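Local coordinates for protein Ika8 (PDB 6G6P) that is of unknown function but, as a synthetic WD-repeat construct, folds into an eight-bladed beta-propeller, at residues V9-H14 with V317-I322; E92-A97 with D114-V119; I147-A152 with T179-S184. All coordinates share one frame; numbering follows the deposited sequence.

Interaction 1 (V9-H14 with V317-I322); sequences VSLEGH and VKVWYI
L11 reaches across to V317 and V319 where the first strand of the chain joins the last blade of the beta-propeller. Segment 9-11 runs antiparallel to strand 317-321 (169°) as the outermost strand of a blade whose other three strands come from the C-terminal end, so this contact closes the ring in the velcro manner. L11 lies nearly square to V319, and its CD1 touches V319 CG1 at 3.8 Å. The same methyl meets V317 CG1 at 4.0 Å, the two side chains meeting at a slant. CG beside the backbone N of L11 (chi1 -66°) sends CD1 to these two valines. L11 CB lies 3.4 Å from V317 O. V9 adds a methyl contact, CG2 to V319 CG2 at 3.8 Å. The other methyl of V317, CG2, rests on G13 CA and lies at the edge of the H14 ring, whose nitrogens bond to S30 and T36 of the next blade. W40, from that blade, packs on L11. Direct backbone bonding between the two segments is replaced here by one water, which accepts from L11 N at 2.8 Å and donates to V9 O at 3.1 Å and to V317 O at 2.9 Å.

Interaction 2 (E92-A97 with D114-V119); sequences EGHQSA and DGTIKV
H94 turns its ring toward strand 116-119 with CG beside its own backbone N (chi1 -60°), while T116 holds OG1 between its backbone N and carbonyl carbon (chi1 59°), where the hydroxyl meets the ring edge. H94 ND1 donates to T116 OG1 at 2.8 Å, with the oxygen almost in the ring plane and the bond bent to 149°. K118, extended beyond CG, runs alongside H94 with its chain pointing the other way and lays CD over the centre of one ring face, a CH-pi contact 3.9 Å from the centroid. The chain then carries its ammonium past the ring to G93 O, to which NZ donates at 3.2 Å. E92 OE2 stays 4.6 Å from K118 NZ, too far for a salt bridge, and D130 is a long, weak ion partner of the same lysine. Behind T116 stands D114, whose OD1 accepts from T116 OG1 at 2.7 Å on the syn side of the carboxylate. The same OD1 takes T116 N from above the carboxylate plane, forming an Asx turn. D114 OD2 lies 2.9 Å from S96 OG, and a water that donates to OD2 accepts from S96 N. The ring's other nitrogen, H94 NE2, bonds to S110 OG on strand 107-112. D114, H94 and S110 occupy positions like those of the WD40 structural tetrad, with T116 OG1 placed between H94 and D114; here they tie the loop before strand 98-104 to its blade. Because T116 OG1 gives its proton to D114, its lone pairs remain to accept from H94 ND1. The relay thus has a defined direction, from imidazole through hydroxyl to carboxylate, and the carboxylate would probably polarise both bonds.

Interaction 3 (I147-A152 with T179-S184); sequences IVVSGA and TALAFS
V149 sits between L181 and F183 and touches each with a different methyl. CG2 lies over one face of the F183 ring, offset toward the rim and 3.8 Å from the centroid, in a CH-pi contact. CG1 meets L181 CD2 at 3.6 Å; that same CD2 lies 3.5 Å from V149 O. I147 comes to the far part of the ring, its CD1 a close 3.2 Å from F183 CE2. F183 holds CG between its backbone N and carbonyl carbon (chi1 65°), which stands the ring up from its strand toward I147 and V149. At G151 the bare backbone lies beside L181 CD2, 3.9 Å from the glycine N. Around this first shell, A140 and Q142 of strand 138-144 touch L181, and K144 touches F183. V159 backs V149 within its own sheet, while V188 of strand 187-192 reaches both V149 and F183. No hydrogen bond links the two segments; their strands run antiparallel at 162°, with axes 7.8 Å apart, and belong to separate sheets. Such face-to-face apolar packing of the second strand of one blade on the first strand of the next is typical of adjoining beta-propeller blades.

Interaction 3 is buried and wholly apolar across its segments; interaction 1 is buried and apolar in its side chains, with a water bridging the backbones; interaction 2 is partly buried and mainly polar. They serve different levels of the propeller: 9-14 with 317-322 joins the chain ends within one blade, 92-97 with 114-119 fixes a loop to its own blade, and 147-152 with 179-184 packs two neighbouring blades. Interactions 1 and 3 lie on opposite sides of the chain's centre, their centres about 30 Å apart. Interactions 2 and 3 meet directly, I117 CD1 touching S150 CB at 3.7 Å. Interaction 3 lies closest to the centre of the chain, and interaction 1 encloses both others in sequence.

Interaction 1 (V9-H14 with V317-I322)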
loop_
_atom_site.group_PDB
_atom_site.type_symbol
_atom_site.label_atom_id
_atom_site.label_comp_id
_atom_site.label_asym_id
_atom_site.label_seq_id
_atom_site.Cartn_x
_atom_site.Cartn_y
_atom_site.Cartn_z
ATOM N N VAL A 9 -15.331 2.316 -17.079
ATOM C CA VAL A 9 -16.437 3.076 -16.521
ATOM C C VAL A 9 -15.973 4.528 -16.376
ATOM O O VAL A 9 -14.777 4.821 -16.307
ATOM C CB VAL A 9 -16.863 2.464 -15.163
ATOM C CG1 VAL A 9 -18.082 3.142 -14.722
ATOM C CG2 VAL A 9 -16.871 0.939 -15.116
ATOM N N SER A 10 -16.925 5.459 -16.399
ATOM C CA SER A 10 -16.679 6.760 -15.783
ATOM C C SER A 10 -17.103 6.734 -14.316
ATOM O O SER A 10 -18.146 6.175 -13.958
ATOM C CB SER A 10 -17.409 7.896 -16.515
ATOM O OG SER A 10 -17.073 9.153 -15.959
ATOM N N LEU A 11 -16.281 7.336 -13.459
ATOM C CA LEU A 11 -16.616 7.487 -12.050
ATOM C C LEU A 11 -16.500 8.952 -11.670
ATOM O O LEU A 11 -15.547 9.628 -12.067
ATOM C CB LEU A 11 -15.713 6.635 -11.149
ATOM C CG LEU A 11 -15.840 5.117 -11.275
ATOM C CD1 LEU A 11 -14.871 4.413 -10.336
ATOM C CD2 LEU A 11 -17.269 4.675 -11.003
ATOM N N GLU A 12 -17.477 9.434 -10.897
ATOM C CA GLU A 12 -17.512 10.845 -10.525
ATOM C C GLU A 12 -16.289 11.253 -9.713
ATOM O O GLU A 12 -15.841 12.401 -9.800
ATOM C CB GLU A 12 -18.792 11.150 -9.744
ATOM C CG GLU A 12 -19.028 12.631 -9.480
ATOM C CD GLU A 12 -19.815 13.304 -10.588
ATOM O OE1 GLU A 12 -19.249 14.182 -11.273
ATOM O OE2 GLU A 12 -21.001 12.957 -10.771
ATOM N N GLY A 13 -15.740 10.341 -8.918
ATOM C CA GLY A 13 -14.577 10.670 -8.120
ATOM C C GLY A 13 -14.930 11.537 -6.924
ATOM O O GLY A 13 -16.062 11.547 -6.430
ATOM N N HIS A 14 -13.936 12.286 -6.461
ATOM C CA HIS A 14 -14.067 13.097 -5.261
ATOM C C HIS A 14 -13.759 14.553 -5.571
ATOM O O HIS A 14 -13.244 14.897 -6.638
ATOM C CB HIS A 14 -13.142 12.589 -4.146
ATOM C CG HIS A 14 -13.468 11.207 -3.674
ATOM N ND1 HIS A 14 -13.834 10.932 -2.374
ATOM C CD2 HIS A 14 -13.481 10.021 -4.328
ATOM C CE1 HIS A 14 -14.058 9.636 -2.246
ATOM N NE2 HIS A 14 -13.852 9.060 -3.417
ATOM N N VAL A 317 -11.188 9.270 -10.229
ATOM C CA VAL A 317 -10.985 7.830 -10.134
ATOM C C VAL A 317 -11.360 7.225 -11.476
ATOM O O VAL A 317 -12.467 7.451 -11.983
ATOM C CB VAL A 317 -11.812 7.198 -8.997
ATOM C CG1 VAL A 317 -11.448 5.729 -8.815
ATOM C CG2 VAL A 317 -11.631 7.975 -7.686
ATOM N N LYS A 318 -10.429 6.473 -12.053
ATOM C CA LYS A 318 -10.603 5.851 -13.353
ATOM C C LYS A 318 -10.329 4.362 -13.236
ATOM O O LYS A 318 -9.563 3.923 -12.366
ATOM C CB LYS A 318 -9.667 6.479 -14.398
ATOM C CG LYS A 318 -9.940 7.961 -14.648
ATOM C CD LYS A 318 -9.002 8.533 -15.693
ATOM C CE LYS A 318 -9.599 9.775 -16.328
ATOM N NZ LYS A 318 -10.638 10.393 -15.461
ATOM N N VAL A 319 -10.991 3.581 -14.098
ATOM C CA VAL A 319 -10.808 2.136 -14.099
ATOM C C VAL A 319 -10.648 1.678 -15.552
ATOM O O VAL A 319 -11.383 2.115 -16.451
ATOM C CB VAL A 319 -11.985 1.392 -13.427
ATOM C CG1 VAL A 319 -12.439 2.063 -12.148
ATOM C CG2 VAL A 319 -13.107 1.102 -14.386
ATOM N N TRP A 320 -9.696 0.791 -15.784
ATOM C CA TRP A 320 -9.290 0.432 -17.136
ATOM C C TRP A 320 -9.339 -1.078 -17.368
ATOM O O TRP A 320 -9.381 -1.884 -16.433
ATOM C CB TRP A 320 -7.865 0.926 -17.440
ATOM C CG TRP A 320 -7.554 2.284 -16.893
ATOM C CD1 TRP A 320 -7.271 2.600 -15.597
ATOM C CD2 TRP A 320 -7.442 3.504 -17.636
ATOM N NE1 TRP A 320 -7.011 3.941 -15.480
ATOM C CE2 TRP A 320 -7.106 4.520 -16.718
ATOM C CE3 TRP A 320 -7.602 3.837 -18.983
ATOM C CZ2 TRP A 320 -6.928 5.845 -17.106
ATOM C CZ3 TRP A 320 -7.424 5.152 -19.367
ATOM C CH2 TRP A 320 -7.091 6.140 -18.432
ATOM N N TYR A 321 -9.314 -1.457 -18.647
ATOM C CA TYR A 321 -9.153 -2.846 -19.062
ATOM C C TYR A 321 -7.829 -3.035 -19.792
ATOM O O TYR A 321 -7.300 -2.105 -20.406
ATOM C CB TYR A 321 -10.299 -3.306 -19.973
ATOM C CG TYR A 321 -10.294 -4.798 -20.263
ATOM C CD1 TYR A 321 -10.774 -5.713 -19.331
ATOM C CD2 TYR A 321 -9.803 -5.291 -21.469
ATOM C CE1 TYR A 321 -10.767 -7.067 -19.593
ATOM C CE2 TYR A 321 -9.792 -6.645 -21.736
ATOM C CZ TYR A 321 -10.275 -7.527 -20.795
ATOM O OH TYR A 321 -10.268 -8.877 -21.057
ATOM N N ILE A 322 -7.300 -4.253 -19.729
ATOM C CA ILE A 322 -6.067 -4.584 -20.436
ATOM C C ILE A 322 -6.365 -5.488 -21.627
ATOM O O ILE A 322 -6.436 -5.028 -22.767
ATOM C CB ILE A 322 -5.041 -5.244 -19.497
ATOM C CG1 ILE A 322 -4.481 -4.212 -18.517
ATOM C CG2 ILE A 322 -3.927 -5.906 -20.299
ATOM C CD1 ILE A 322 -3.211 -4.644 -17.842
HETATM O O HOH W 1 -13.701 7.106 -14.535
#

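Interaction 2 (E92-A97 with D114-V119)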
loop_
_atom_site.group_PDB
_atom_site.type_symbol
_atom_site.label_atom_id
_atom_site.label_comp_id
_atom_site.label_asym_id
_atom_site.label_seq_id
_atom_site.Cartn_x
_atom_site.Cartn_y
_atom_site.Cartn_z
ATOM N N GLU A 92 -10.922 2.683 19.506
ATOM C CA GLU A 92 -10.464 3.964 20.032
ATOM C C GLU A 92 -9.385 4.591 19.159
ATOM O O GLU A 92 -9.174 5.806 19.230
ATOM C CB GLU A 92 -9.960 3.801 21.468
ATOM C CG GLU A 92 -8.621 3.096 21.597
ATOM C CD GLU A 92 -8.180 2.928 23.041
ATOM O OE1 GLU A 92 -8.172 3.930 23.787
ATOM O OE2 GLU A 92 -7.844 1.789 23.430
ATOM N N GLY A 93 -8.708 3.795 18.332
ATOM C CA GLY A 93 -7.703 4.333 17.436
ATOM C C GLY A 93 -6.463 4.826 18.170
ATOM O O GLY A 93 -6.165 4.433 19.302
ATOM N N HIS A 94 -5.729 5.701 17.490
ATOM C CA HIS A 94 -4.510 6.310 18.004
ATOM C C HIS A 94 -4.751 7.789 18.288
ATOM O O HIS A 94 -5.776 8.367 17.907
ATOM C CB HIS A 94 -3.353 6.146 17.014
ATOM C CG HIS A 94 -3.007 4.723 16.698
ATOM N ND1 HIS A 94 -1.744 4.207 16.897
ATOM C CD2 HIS A 94 -3.747 3.717 16.176
ATOM C CE1 HIS A 94 -1.722 2.943 16.515
ATOM N NE2 HIS A 94 -2.925 2.619 16.076
ATOM N N GLN A 95 -3.777 8.407 18.957
ATOM C CA GLN A 95 -3.775 9.852 19.119
ATOM C C GLN A 95 -3.062 10.562 17.981
ATOM O O GLN A 95 -3.405 11.705 17.662
ATOM C CB GLN A 95 -3.117 10.229 20.449
ATOM C CG GLN A 95 -3.850 9.668 21.661
ATOM C CD GLN A 95 -4.836 10.657 22.244
ATOM O OE1 GLN A 95 -4.716 11.060 23.398
ATOM N NE2 GLN A 95 -5.810 11.067 21.442
ATOM N N SER A 96 -2.091 9.902 17.362
ATOM C CA SER A 96 -1.402 10.420 16.194
ATOM C C SER A 96 -2.083 9.936 14.913
ATOM O O SER A 96 -2.913 9.027 14.923
ATOM C CB SER A 96 0.066 9.994 16.217
ATOM O OG SER A 96 0.679 10.386 17.434
ATOM N N ALA A 97 -1.713 10.559 13.797
ATOM C CA ALA A 97 -2.321 10.231 12.516
ATOM C C ALA A 97 -2.044 8.784 12.128
ATOM O O ALA A 97 -0.923 8.290 12.268
ATOM C CB ALA A 97 -1.795 11.172 11.433
ATOM N N ASP A 114 3.324 8.579 15.433
ATOM C CA ASP A 114 4.194 8.613 16.600
ATOM C C ASP A 114 4.974 7.320 16.791
ATOM O O ASP A 114 5.754 7.218 17.743
ATOM C CB ASP A 114 3.382 8.921 17.865
ATOM C CG ASP A 114 2.268 7.914 18.112
ATOM O OD1 ASP A 114 2.160 6.930 17.352
ATOM O OD2 ASP A 114 1.489 8.115 19.069
ATOM N N GLY A 115 4.779 6.337 15.914
ATOM C CA GLY A 115 5.470 5.071 16.001
ATOM C C GLY A 115 4.700 3.973 16.697
ATOM O O GLY A 115 5.178 2.834 16.732
ATOM N N THR A 116 3.531 4.275 17.251
ATOM C CA THR A 116 2.751 3.259 17.940
ATOM C C THR A 116 2.099 2.304 16.945
ATOM O O THR A 116 1.782 2.669 15.809
ATOM C CB THR A 116 1.678 3.906 18.816
ATOM O OG1 THR A 116 0.807 4.698 18.000
ATOM C CG2 THR A 116 2.313 4.787 19.882
ATOM N N ILE A 117 1.900 1.068 17.387
ATOM C CA ILE A 117 1.246 0.042 16.586
ATOM C C ILE A 117 0.250 -0.688 17.474
ATOM O O ILE A 117 0.608 -1.171 18.551
ATOM C CB ILE A 117 2.263 -0.940 15.974
ATOM C CG1 ILE A 117 2.993 -0.269 14.810
ATOM C CG2 ILE A 117 1.568 -2.208 15.513
ATOM C CD1 ILE A 117 4.337 -0.863 14.511
ATOM N N LYS A 118 -1.000 -0.759 17.030
ATOM C CA LYS A 118 -2.074 -1.327 17.829
ATOM C C LYS A 118 -2.733 -2.477 17.081
ATOM O O LYS A 118 -2.936 -2.406 15.864
ATOM C CB LYS A 118 -3.106 -0.255 18.190
ATOM C CG LYS A 118 -2.533 0.871 19.037
ATOM C CD LYS A 118 -3.623 1.719 19.672
ATOM C CE LYS A 118 -3.026 2.826 20.532
ATOM N NZ LYS A 118 -4.028 3.417 21.464
ATOM N N VAL A 119 -3.056 -3.537 17.820
ATOM C CA VAL A 119 -3.670 -4.743 17.277
ATOM C C VAL A 119 -5.096 -4.829 17.804
ATOM O O VAL A 119 -5.318 -4.790 19.020
ATOM C CB VAL A 119 -2.864 -5.997 17.656
ATOM C CG1 VAL A 119 -3.423 -7.223 16.956
ATOM C CG2 VAL A 119 -1.394 -5.804 17.314
HETATM O O HOH W 2 -1.034 7.467 19.035
#

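Interaction 3 (I147-A152 with T179-S184)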
loop_
_atom_site.group_PDB
_atom_site.type_symbol
_atom_site.label_atom_id
_atom_site.label_comp_id
_atom_site.label_asym_id
_atom_site.label_seq_id
_atom_site.Cartn_x
_atom_site.Cartn_y
_atom_site.Cartn_z
ATOM N N ILE A 147 2.044 -12.767 12.952
ATOM C CA ILE A 147 3.272 -12.013 13.195
ATOM C C ILE A 147 3.235 -10.746 12.347
ATOM O O ILE A 147 2.744 -10.754 11.216
ATOM C CB ILE A 147 4.540 -12.881 12.953
ATOM C CG1 ILE A 147 4.845 -13.175 11.473
ATOM C CG2 ILE A 147 4.443 -14.187 13.757
ATOM C CD1 ILE A 147 5.635 -12.094 10.756
ATOM N N VAL A 148 3.722 -9.647 12.920
ATOM C CA VAL A 148 3.667 -8.322 12.309
ATOM C C VAL A 148 5.084 -7.878 11.980
ATOM O O VAL A 148 5.999 -8.039 12.795
ATOM C CB VAL A 148 2.986 -7.297 13.241
ATOM C CG1 VAL A 148 2.878 -5.939 12.564
ATOM C CG2 VAL A 148 1.616 -7.794 13.677
ATOM N N VAL A 149 5.261 -7.313 10.789
ATOM C CA VAL A 149 6.538 -6.760 10.349
ATOM C C VAL A 149 6.305 -5.300 9.980
ATOM O O VAL A 149 5.467 -5.000 9.120
ATOM C CB VAL A 149 7.124 -7.542 9.162
ATOM C CG1 VAL A 149 8.504 -7.010 8.800
ATOM C CG2 VAL A 149 7.189 -9.027 9.481
ATOM N N SER A 150 7.047 -4.398 10.619
ATOM C CA SER A 150 6.815 -2.967 10.486
ATOM C C SER A 150 8.070 -2.247 10.007
ATOM O O SER A 150 9.195 -2.722 10.180
ATOM C CB SER A 150 6.358 -2.356 11.816
ATOM O OG SER A 150 7.271 -2.660 12.854
ATOM N N GLY A 151 7.852 -1.085 9.408
ATOM C CA GLY A 151 8.943 -0.232 8.977
ATOM C C GLY A 151 8.614 1.216 9.272
ATOM O O GLY A 151 7.454 1.631 9.229
ATOM N N ALA A 152 9.653 1.985 9.579
ATOM C CA ALA A 152 9.482 3.352 10.045
ATOM C C ALA A 152 10.313 4.306 9.198
ATOM O O ALA A 152 11.089 3.897 8.332
ATOM C CB ALA A 152 9.860 3.486 11.524
ATOM N N THR A 179 10.173 1.909 2.675
ATOM C CA THR A 179 9.138 2.149 1.673
ATOM C C THR A 179 8.135 1.010 1.569
ATOM O O THR A 179 6.924 1.258 1.592
ATOM C CB THR A 179 9.783 2.409 0.302
ATOM O OG1 THR A 179 10.342 3.729 0.276
ATOM C CG2 THR A 179 8.751 2.283 -0.813
ATOM N N ALA A 180 8.596 -0.234 1.452
ATOM C CA ALA A 180 7.677 -1.357 1.314
ATOM C C ALA A 180 8.325 -2.617 1.862
ATOM O O ALA A 180 9.551 -2.746 1.908
ATOM C CB ALA A 180 7.249 -1.567 -0.143
ATOM N N LEU A 181 7.475 -3.550 2.289
ATOM C CA LEU A 181 7.918 -4.782 2.923
ATOM C C LEU A 181 7.141 -5.960 2.352
ATOM O O LEU A 181 6.175 -5.798 1.600
ATOM C CB LEU A 181 7.732 -4.751 4.451
ATOM C CG LEU A 181 8.532 -3.889 5.437
ATOM C CD1 LEU A 181 8.510 -2.425 5.089
ATOM C CD2 LEU A 181 7.994 -4.084 6.843
ATOM N N ALA A 182 7.585 -7.156 2.731
ATOM C CA ALA A 182 6.972 -8.449 2.460
ATOM C C ALA A 182 7.857 -9.490 3.127
ATOM O O ALA A 182 9.030 -9.232 3.408
ATOM C CB ALA A 182 6.831 -8.749 0.964
ATOM N N PHE A 183 7.289 -10.662 3.383
ATOM C CA PHE A 183 8.056 -11.687 4.075
ATOM C C PHE A 183 7.378 -13.036 3.912
ATOM O O PHE A 183 6.152 -13.127 3.802
ATOM C CB PHE A 183 8.208 -11.374 5.569
ATOM C CG PHE A 183 6.910 -11.387 6.310
ATOM C CD1 PHE A 183 6.087 -10.273 6.309
ATOM C CD2 PHE A 183 6.474 -12.535 6.935
ATOM C CE1 PHE A 183 4.878 -10.283 6.965
ATOM C CE2 PHE A 183 5.269 -12.557 7.585
ATOM C CZ PHE A 183 4.478 -11.419 7.605
ATOM N N SER A 184 8.193 -14.082 3.944
ATOM C CA SER A 184 7.720 -15.452 3.967
ATOM C C SER A 184 7.869 -16.022 5.376
ATOM O O SER A 184 8.253 -15.329 6.320
ATOM C CB SER A 184 8.489 -16.294 2.946
ATOM O OG SER A 184 9.848 -16.414 3.323
#